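Side-chain contacts in protocadherin gamma-B3 (Homo sapiens, PDB 5K8R), which probably mediates calcium-dependent cell adhesion and may help establish and maintain specific neuronal connections in the brain, here seen as its first four extracellular cadherin repeats: residues 234-239 with 247-252; 261-266 with 270-275. All blocks are in the same frame, centred on the assembly; numbering follows the deposited sequence.

In the fold
Both contacts lie in the third cadherin repeat, a beta sandwich, and neither is touched by the partner chain of the assembly. Contact 1 spans the two sheets, from strand 230-237 to strand 248-252, without backbone-to-backbone hydrogen bonds; contact 2 joins two neighbouring strands of one sheet, mainly through backbone hydrogen bonds. Strands 230-237 and 270-273 are neighbours in that sheet, so the contacts share a wall of the sandwich. Each has a buried side, Val234, Ala236 and Tyr249 in contact 1, Phe262, Leu271 and Thr273 in contact 2, and a more exposed side. Contact 1 runs out to a calcium site, contact 2 to an exposed lysine and isoleucine. Phe251 packs on Leu264 and Leu271 between them.

Contact 1 of 2, residues 234-239 with 247-252; sequences VMAIDM and IIYAFI. With CA (calcium ion), chain H.
Ala236 CB touches both Tyr249 and Ile247 in the interior of the cadherin beta sandwich, where strand 230-237 of one sheet faces strand 248-252 of the other. The methyl lies 3.5 Å from Tyr249 CE1 and 3.7 Å from Ile247 CD1. Further along the strand, Val234 CG2 makes an off-centre CH-pi contact with the tyrosine, 4.2 Å from the ring centroid, as the two side chains slide past each other in opposite directions. Ile247 CG2 rests over one face of the same ring, near its rim. With CG anti to its carbonyl carbon (chi1 -53°), Tyr249 reaches from its own sheet to the facing one, and its buried hydroxyl OH accepts a hydrogen bond of 2.7 Å from Ala236 N. The bond is bent, 139° at the hydrogen, although the nitrogen lies in the plane of the ring, at its edge. Ile247, extended along its chain, brings CD1 up to Ala236 O and to Asp238 CB, so the apolar layer ends directly behind a metal ligand. Asn206, Asn208, Asp240, Asn244 and Asp293 complete this calcium site, to which Asp238 contributes both carboxylate oxygens, OD1 at 2.5 Å and OD2 at 2.4 Å from the calcium ion.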
ATOM      1  N   VAL A 234      10.943  24.602  -0.862  1.00 37.62           N
ATOM      2  CA  VAL A 234      10.050  24.041  -1.865  1.00 38.79           C
ATOM      3  C   VAL A 234       8.852  23.390  -1.180  1.00 44.31           C
ATOM      4  O   VAL A 234       8.841  23.144   0.029  1.00 56.00           O
ATOM      5  CB  VAL A 234      10.788  23.043  -2.771  1.00 39.48           C
ATOM      6  CG1 VAL A 234      12.037  23.687  -3.360  1.00 32.63           C
ATOM      7  CG2 VAL A 234      11.139  21.780  -2.005  1.00 41.59           C
ATOM      8  N   MET A 235       7.822  23.113  -1.974  1.00 53.10           N
ATOM      9  CA  MET A 235       6.580  22.571  -1.442  1.00 51.21           C
ATOM     10  C   MET A 235       5.900  21.731  -2.512  1.00 45.71           C
ATOM     11  O   MET A 235       5.737  22.182  -3.649  1.00 45.28           O
ATOM     12  CB  MET A 235       5.643  23.692  -0.975  1.00 51.72           C
ATOM     13  CG  MET A 235       4.310  23.202  -0.416  1.00 68.30           C
ATOM     14  SD  MET A 235       4.481  22.356   1.167  1.00 79.14           S
ATOM     15  CE  MET A 235       2.763  22.028   1.545  1.00 80.58           C
ATOM     16  N   ALA A 236       5.505  20.517  -2.135  1.00 41.68           N
ATOM     17  CA  ALA A 236       4.761  19.614  -2.999  1.00 39.64           C
ATOM     18  C   ALA A 236       3.510  19.153  -2.268  1.00 46.03           C
ATOM     19  O   ALA A 236       3.548  18.890  -1.062  1.00 60.42           O
ATOM     20  CB  ALA A 236       5.605  18.401  -3.415  1.00 31.99           C
ATOM     21  N   ILE A 237       2.402  19.061  -3.000  1.00 42.86           N
ATOM     22  CA  ILE A 237       1.104  18.704  -2.438  1.00 46.83           C
ATOM     23  C   ILE A 237       0.672  17.369  -3.029  1.00 43.84           C
ATOM     24  O   ILE A 237       0.767  17.162  -4.244  1.00 44.31           O
ATOM     25  CB  ILE A 237       0.050  19.793  -2.714  1.00 47.30           C
ATOM     26  CG1 ILE A 237       0.518  21.138  -2.157  1.00 40.63           C
ATOM     27  CG2 ILE A 237      -1.296  19.402  -2.120  1.00 62.06           C
ATOM     28  CD1 ILE A 237      -0.447  22.274  -2.413  1.00 49.24           C
ATOM     29  N   ASP A 238       0.201  16.467  -2.169  1.00 44.68           N
ATOM     30  CA  ASP A 238      -0.291  15.158  -2.584  1.00 37.94           C
ATOM     31  C   ASP A 238      -1.683  14.969  -2.003  1.00 47.79           C
ATOM     32  O   ASP A 238      -1.851  14.972  -0.779  1.00 53.65           O
ATOM     33  CB  ASP A 238       0.651  14.042  -2.122  1.00 40.50           C
ATOM     34  CG  ASP A 238       0.482  12.764  -2.919  1.00 45.38           C
ATOM     35  OD1 ASP A 238      -0.672  12.379  -3.205  1.00 44.42           O
ATOM     36  OD2 ASP A 238       1.510  12.143  -3.265  1.00 53.83           O
ATOM     37  N   MET A 239      -2.657  14.828  -2.873  1.00 44.56           N
ATOM     38  CA  MET A 239      -4.019  14.672  -2.470  1.00 45.17           C
ATOM     39  C   MET A 239      -4.386  13.349  -1.823  1.00 48.28           C
ATOM     40  O   MET A 239      -5.432  13.243  -1.274  1.00 53.34           O
ATOM     41  CB  MET A 239      -4.915  14.923  -3.659  1.00 45.58           C
ATOM     42  CG  MET A 239      -4.918  16.348  -4.140  1.00 41.25           C
ATOM     43  SD  MET A 239      -5.084  17.460  -2.771  1.00 65.91           S
ATOM     44  CE  MET A 239      -5.468  18.978  -3.597  1.00 77.59           C
ATOM     45  N   ILE A 247       5.806  12.828   1.339  1.00 54.33           N
ATOM     46  CA  ILE A 247       6.654  13.298   0.249  1.00 49.28           C
ATOM     47  C   ILE A 247       8.074  13.479   0.765  1.00 45.56           C
ATOM     48  O   ILE A 247       8.287  14.092   1.819  1.00 44.34           O
ATOM     49  CB  ILE A 247       6.116  14.609  -0.349  1.00 49.11           C
ATOM     50  CG1 ILE A 247       4.746  14.376  -0.986  1.00 43.82           C
ATOM     51  CG2 ILE A 247       7.096  15.179  -1.363  1.00 49.49           C
ATOM     52  CD1 ILE A 247       4.098  15.634  -1.516  1.00 53.73           C
ATOM     53  N   ILE A 248       9.035  13.003  -0.026  1.00 49.81           N
ATOM     54  CA  ILE A 248      10.459  13.132   0.271  1.00 53.54           C
ATOM     55  C   ILE A 248      11.133  13.915  -0.863  1.00 44.44           C
ATOM     56  O   ILE A 248      11.072  13.513  -2.024  1.00 43.00           O
ATOM     57  CB  ILE A 248      11.137  11.758   0.418  1.00 52.13           C
ATOM     58  CG1 ILE A 248      11.020  10.965  -0.885  1.00 55.96           C
ATOM     59  CG2 ILE A 248      10.526  10.983   1.574  1.00 59.78           C
ATOM     60  CD1 ILE A 248      11.843   9.694  -0.902  1.00 45.62           C
ATOM     61  N   TYR A 249      11.768  15.033  -0.518  1.00 39.07           N
ATOM     62  CA  TYR A 249      12.436  15.893  -1.482  1.00 43.83           C
ATOM     63  C   TYR A 249      13.922  15.564  -1.526  1.00 49.56           C
ATOM     64  O   TYR A 249      14.520  15.181  -0.518  1.00 57.89           O
ATOM     65  CB  TYR A 249      12.248  17.370  -1.127  1.00 37.24           C
ATOM     66  CG  TYR A 249      10.812  17.791  -0.921  1.00 42.82           C
ATOM     67  CD1 TYR A 249      10.048  18.265  -1.978  1.00 40.70           C
ATOM     68  CD2 TYR A 249      10.222  17.725   0.335  1.00 44.03           C
ATOM     69  CE1 TYR A 249       8.736  18.657  -1.793  1.00 32.57           C
ATOM     70  CE2 TYR A 249       8.910  18.116   0.530  1.00 35.96           C
ATOM     71  CZ  TYR A 249       8.172  18.580  -0.537  1.00 42.20           C
ATOM     72  OH  TYR A 249       6.865  18.969  -0.348  1.00 58.77           O
ATOM     73  N   ALA A 250      14.519  15.727  -2.705  1.00 36.05           N
ATOM     74  CA  ALA A 250      15.940  15.453  -2.856  1.00 42.85           C
ATOM     75  C   ALA A 250      16.474  16.192  -4.073  1.00 47.71           C
ATOM     76  O   ALA A 250      15.731  16.489  -5.009  1.00 47.86           O
ATOM     77  CB  ALA A 250      16.212  13.950  -2.988  1.00 36.25           C
ATOM     78  N   PHE A 251      17.770  16.488  -4.042  1.00 37.31           N
ATOM     79  CA  PHE A 251      18.445  17.050  -5.202  1.00 45.84           C
ATOM     80  C   PHE A 251      18.699  15.964  -6.242  1.00 40.48           C
ATOM     81  O   PHE A 251      18.825  14.781  -5.916  1.00 37.71           O
ATOM     82  CB  PHE A 251      19.769  17.696  -4.795  1.00 52.29           C
ATOM     83  CG  PHE A 251      19.615  18.992  -4.050  1.00 41.47           C
ATOM     84  CD1 PHE A 251      18.538  19.826  -4.295  1.00 42.98           C
ATOM     85  CD2 PHE A 251      20.552  19.376  -3.106  1.00 34.77           C
ATOM     86  CE1 PHE A 251      18.400  21.021  -3.614  1.00 40.77           C
ATOM     87  CE2 PHE A 251      20.418  20.567  -2.419  1.00 35.39           C
ATOM     88  CZ  PHE A 251      19.341  21.392  -2.676  1.00 34.80           C
ATOM     89  N   ILE A 252      18.765  16.377  -7.508  1.00 48.15           N
ATOM     90  CA  ILE A 252      19.092  15.473  -8.602  1.00 45.92           C
ATOM     91  C   ILE A 252      20.138  16.130  -9.492  1.00 44.59           C
ATOM     92  O   ILE A 252      20.196  17.358  -9.614  1.00 41.48           O
ATOM     93  CB  ILE A 252      17.849  15.079  -9.432  1.00 41.14           C
ATOM     94  CG1 ILE A 252      17.194  16.318 -10.045  1.00 36.83           C
ATOM     95  CG2 ILE A 252      16.855  14.302  -8.580  1.00 51.16           C
ATOM     96  CD1 ILE A 252      16.035  16.005 -10.957  1.00 37.91           C
TER
HETATM   97 CA    CA H 507       0.258  10.208  -3.972  1.00 42.80          CA

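Contact 2 of 2, residues 261-266 with 270-275; sequences LFKLDS and ELTTIG
An antiparallel beta hairpin of the third cadherin repeat pairs strand 262-264 with strand 270-273, their directions 159° apart. Lys263 and Thr272 form the hydrogen-bonded pair: Lys263 N reaches Thr272 O at 2.9 Å, and Thr272 N returns to Lys263 O at the same length, nearly straight. Asp265 N to Glu270 O continues the ladder toward the turn, where Asp265 OD1 accepts the backbone N of Lys267. At the other end Leu261 O takes Ile274 N at 2.7 Å, from above its carbonyl plane, and Gly275 N more weakly.

Phe262, Leu264, Leu271 and Thr273 point to the sandwich interior. Placed anti to its carbonyl carbon (chi1 -63°), the Phe262 ring brings CE1 to 3.6 Å from Thr273 CG2, while Leu271 CD2 meets Phe262 CB at 3.8 Å; both neighbours approach the ring obliquely. Tyr285 meets this ring edge-to-face, and Phe251 and Ile305 also pack on Phe262. Replacing Phe262 with alanine would probably open a gap beside Thr273 CG2 and leave Tyr285 without its aromatic partner.

On the opposite face, which carries Lys263 and Thr272, Lys263 CB lies 3.7 Å from Ile274 CG2 and near Thr272 OG1, while the rest of the lysine leads away. Ile274 CG1, set between its own backbone N and carbonyl carbon (chi1 61°), folds over the Leu261 carbonyl, 3.4 Å from Leu261 O. With Phe262, Leu264, Leu271 and the Thr273 methyl inside and Lys263 and Thr272 outside, strand 262-264 forms a sheet edge and strand 270-273 joins it to strand 230-237 in the cadherin beta sandwich.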
ATOM      1  N   LEU A 261      27.773  22.617  -0.629  1.00 52.70           N
ATOM      2  CA  LEU A 261      27.318  23.991  -0.445  1.00 41.67           C
ATOM      3  C   LEU A 261      25.874  24.103   0.010  1.00 49.10           C
ATOM      4  O   LEU A 261      25.565  24.946   0.856  1.00 52.67           O
ATOM      5  CB  LEU A 261      27.500  24.786  -1.748  1.00 48.98           C
ATOM      6  CG  LEU A 261      28.704  25.728  -1.808  1.00 62.25           C
ATOM      7  CD1 LEU A 261      28.548  26.852  -0.797  1.00 73.56           C
ATOM      8  CD2 LEU A 261      30.004  24.973  -1.575  1.00 67.24           C
ATOM      9  N   PHE A 262      24.974  23.280  -0.520  1.00 52.50           N
ATOM     10  CA  PHE A 262      23.558  23.376  -0.203  1.00 53.06           C
ATOM     11  C   PHE A 262      23.036  22.047   0.328  1.00 49.71           C
ATOM     12  O   PHE A 262      23.606  20.981   0.076  1.00 46.14           O
ATOM     13  CB  PHE A 262      22.741  23.810  -1.427  1.00 42.89           C
ATOM     14  CG  PHE A 262      23.097  25.178  -1.934  1.00 44.84           C
ATOM     15  CD1 PHE A 262      22.636  26.312  -1.288  1.00 36.20           C
ATOM     16  CD2 PHE A 262      23.889  25.330  -3.060  1.00 51.98           C
ATOM     17  CE1 PHE A 262      22.962  27.573  -1.752  1.00 49.41           C
ATOM     18  CE2 PHE A 262      24.218  26.588  -3.529  1.00 51.28           C
ATOM     19  CZ  PHE A 262      23.753  27.711  -2.874  1.00 44.88           C
ATOM     20  N   LYS A 263      21.934  22.132   1.072  1.00 42.04           N
ATOM     21  CA  LYS A 263      21.295  20.974   1.680  1.00 39.92           C
ATOM     22  C   LYS A 263      19.787  21.128   1.568  1.00 41.63           C
ATOM     23  O   LYS A 263      19.247  22.197   1.865  1.00 45.40           O
ATOM     24  CB  LYS A 263      21.704  20.823   3.151  1.00 55.69           C
ATOM     25  CG  LYS A 263      20.899  19.787   3.920  1.00 67.58           C
ATOM     26  CD  LYS A 263      21.282  19.770   5.392  1.00 70.90           C
ATOM     27  CE  LYS A 263      20.402  18.814   6.182  1.00 72.30           C
ATOM     28  NZ  LYS A 263      20.502  17.417   5.676  1.00 79.06           N
ATOM     29  N   LEU A 264      19.113  20.062   1.139  1.00 44.51           N
ATOM     30  CA  LEU A 264      17.662  20.041   1.001  1.00 43.29           C
ATOM     31  C   LEU A 264      17.093  19.022   1.976  1.00 44.86           C
ATOM     32  O   LEU A 264      17.394  17.828   1.875  1.00 44.62           O
ATOM     33  CB  LEU A 264      17.249  19.704  -0.433  1.00 34.64           C
ATOM     34  CG  LEU A 264      15.745  19.691  -0.718  1.00 40.66           C
ATOM     35  CD1 LEU A 264      15.147  21.073  -0.509  1.00 33.79           C
ATOM     36  CD2 LEU A 264      15.467  19.189  -2.128  1.00 35.58           C
ATOM     37  N   ASP A 265      16.276  19.493   2.915  1.00 45.36           N
ATOM     38  CA  ASP A 265      15.668  18.608   3.899  1.00 38.83           C
ATOM     39  C   ASP A 265      14.693  17.659   3.213  1.00 48.12           C
ATOM     40  O   ASP A 265      13.858  18.082   2.408  1.00 42.12           O
ATOM     41  CB  ASP A 265      14.955  19.427   4.974  1.00 47.93           C
ATOM     42  CG  ASP A 265      14.619  18.610   6.211  1.00 58.09           C
ATOM     43  OD1 ASP A 265      14.046  17.509   6.075  1.00 66.08           O
ATOM     44  OD2 ASP A 265      14.932  19.075   7.327  1.00 57.32           O
ATOM     45  N   SER A 266      14.803  16.368   3.535  1.00 53.74           N
ATOM     46  CA  SER A 266      13.948  15.373   2.896  1.00 43.28           C
ATOM     47  C   SER A 266      12.488  15.554   3.293  1.00 46.04           C
ATOM     48  O   SER A 266      11.586  15.335   2.478  1.00 53.65           O
ATOM     49  CB  SER A 266      14.429  13.966   3.249  1.00 43.26           C
ATOM     50  OG  SER A 266      15.765  13.762   2.824  1.00 64.77           O
ATOM     51  N   GLU A 270      12.924  22.290   3.091  1.00 54.11           N
ATOM     52  CA  GLU A 270      13.563  23.583   3.261  1.00 41.53           C
ATOM     53  C   GLU A 270      15.005  23.517   2.777  1.00 37.55           C
ATOM     54  O   GLU A 270      15.780  22.667   3.225  1.00 40.73           O
ATOM     55  CB  GLU A 270      13.516  24.011   4.727  1.00 55.58           C
ATOM     56  CG  GLU A 270      14.252  25.307   5.006  1.00 70.40           C
ATOM     57  CD  GLU A 270      14.257  25.675   6.474  1.00 83.40           C
ATOM     58  OE1 GLU A 270      13.466  25.088   7.242  1.00 90.13           O
ATOM     59  OE2 GLU A 270      15.058  26.551   6.862  1.00 84.06           O
ATOM     60  N   LEU A 271      15.361  24.415   1.864  1.00 44.65           N
ATOM     61  CA  LEU A 271      16.718  24.485   1.341  1.00 40.21           C
ATOM     62  C   LEU A 271      17.549  25.419   2.212  1.00 40.59           C
ATOM     63  O   LEU A 271      17.118  26.531   2.528  1.00 41.28           O
ATOM     64  CB  LEU A 271      16.708  24.968  -0.111  1.00 39.09           C
ATOM     65  CG  LEU A 271      17.752  24.403  -1.078  1.00 42.72           C
ATOM     66  CD1 LEU A 271      17.413  24.809  -2.503  1.00 37.65           C
ATOM     67  CD2 LEU A 271      19.153  24.867  -0.717  1.00 48.43           C
ATOM     68  N   THR A 272      18.734  24.958   2.603  1.00 41.91           N
ATOM     69  CA  THR A 272      19.658  25.739   3.411  1.00 44.55           C
ATOM     70  C   THR A 272      21.054  25.635   2.815  1.00 50.47           C
ATOM     71  O   THR A 272      21.313  24.836   1.911  1.00 59.87           O
ATOM     72  CB  THR A 272      19.674  25.270   4.874  1.00 44.46           C
ATOM     73  OG1 THR A 272      19.995  23.874   4.927  1.00 49.21           O
ATOM     74  CG2 THR A 272      18.320  25.503   5.535  1.00 47.28           C
ATOM     75  N   THR A 273      21.959  26.459   3.329  1.00 52.28           N
ATOM     76  CA  THR A 273      23.356  26.418   2.932  1.00 53.45           C
ATOM     77  C   THR A 273      24.175  25.695   3.994  1.00 50.28           C
ATOM     78  O   THR A 273      23.874  25.758   5.187  1.00 59.09           O
ATOM     79  CB  THR A 273      23.916  27.827   2.720  1.00 50.33           C
ATOM     80  OG1 THR A 273      23.934  28.531   3.967  1.00 49.28           O
ATOM     81  CG2 THR A 273      23.061  28.596   1.721  1.00 53.55           C
ATOM     82  N   ILE A 274      25.213  24.995   3.542  1.00 53.57           N
ATOM     83  CA  ILE A 274      26.161  24.350   4.442  1.00 57.10           C
ATOM     84  C   ILE A 274      27.588  24.827   4.229  1.00 61.08           C
ATOM     85  O   ILE A 274      28.458  24.511   5.055  1.00 65.07           O
ATOM     86  CB  ILE A 274      26.096  22.811   4.328  1.00 63.87           C
ATOM     87  CG1 ILE A 274      26.447  22.362   2.909  1.00 61.66           C
ATOM     88  CG2 ILE A 274      24.721  22.304   4.730  1.00 62.18           C
ATOM     89  CD1 ILE A 274      26.345  20.866   2.701  1.00 53.69           C
ATOM     90  N   GLY A 275      27.860  25.570   3.159  1.00 62.77           N
ATOM     91  CA  GLY A 275      29.178  26.117   2.913  1.00 38.22           C
ATOM     92  C   GLY A 275      29.151  27.621   2.735  1.00 41.18           C
ATOM     93  O   GLY A 275      28.203  28.285   3.166  1.00 51.11           O
TER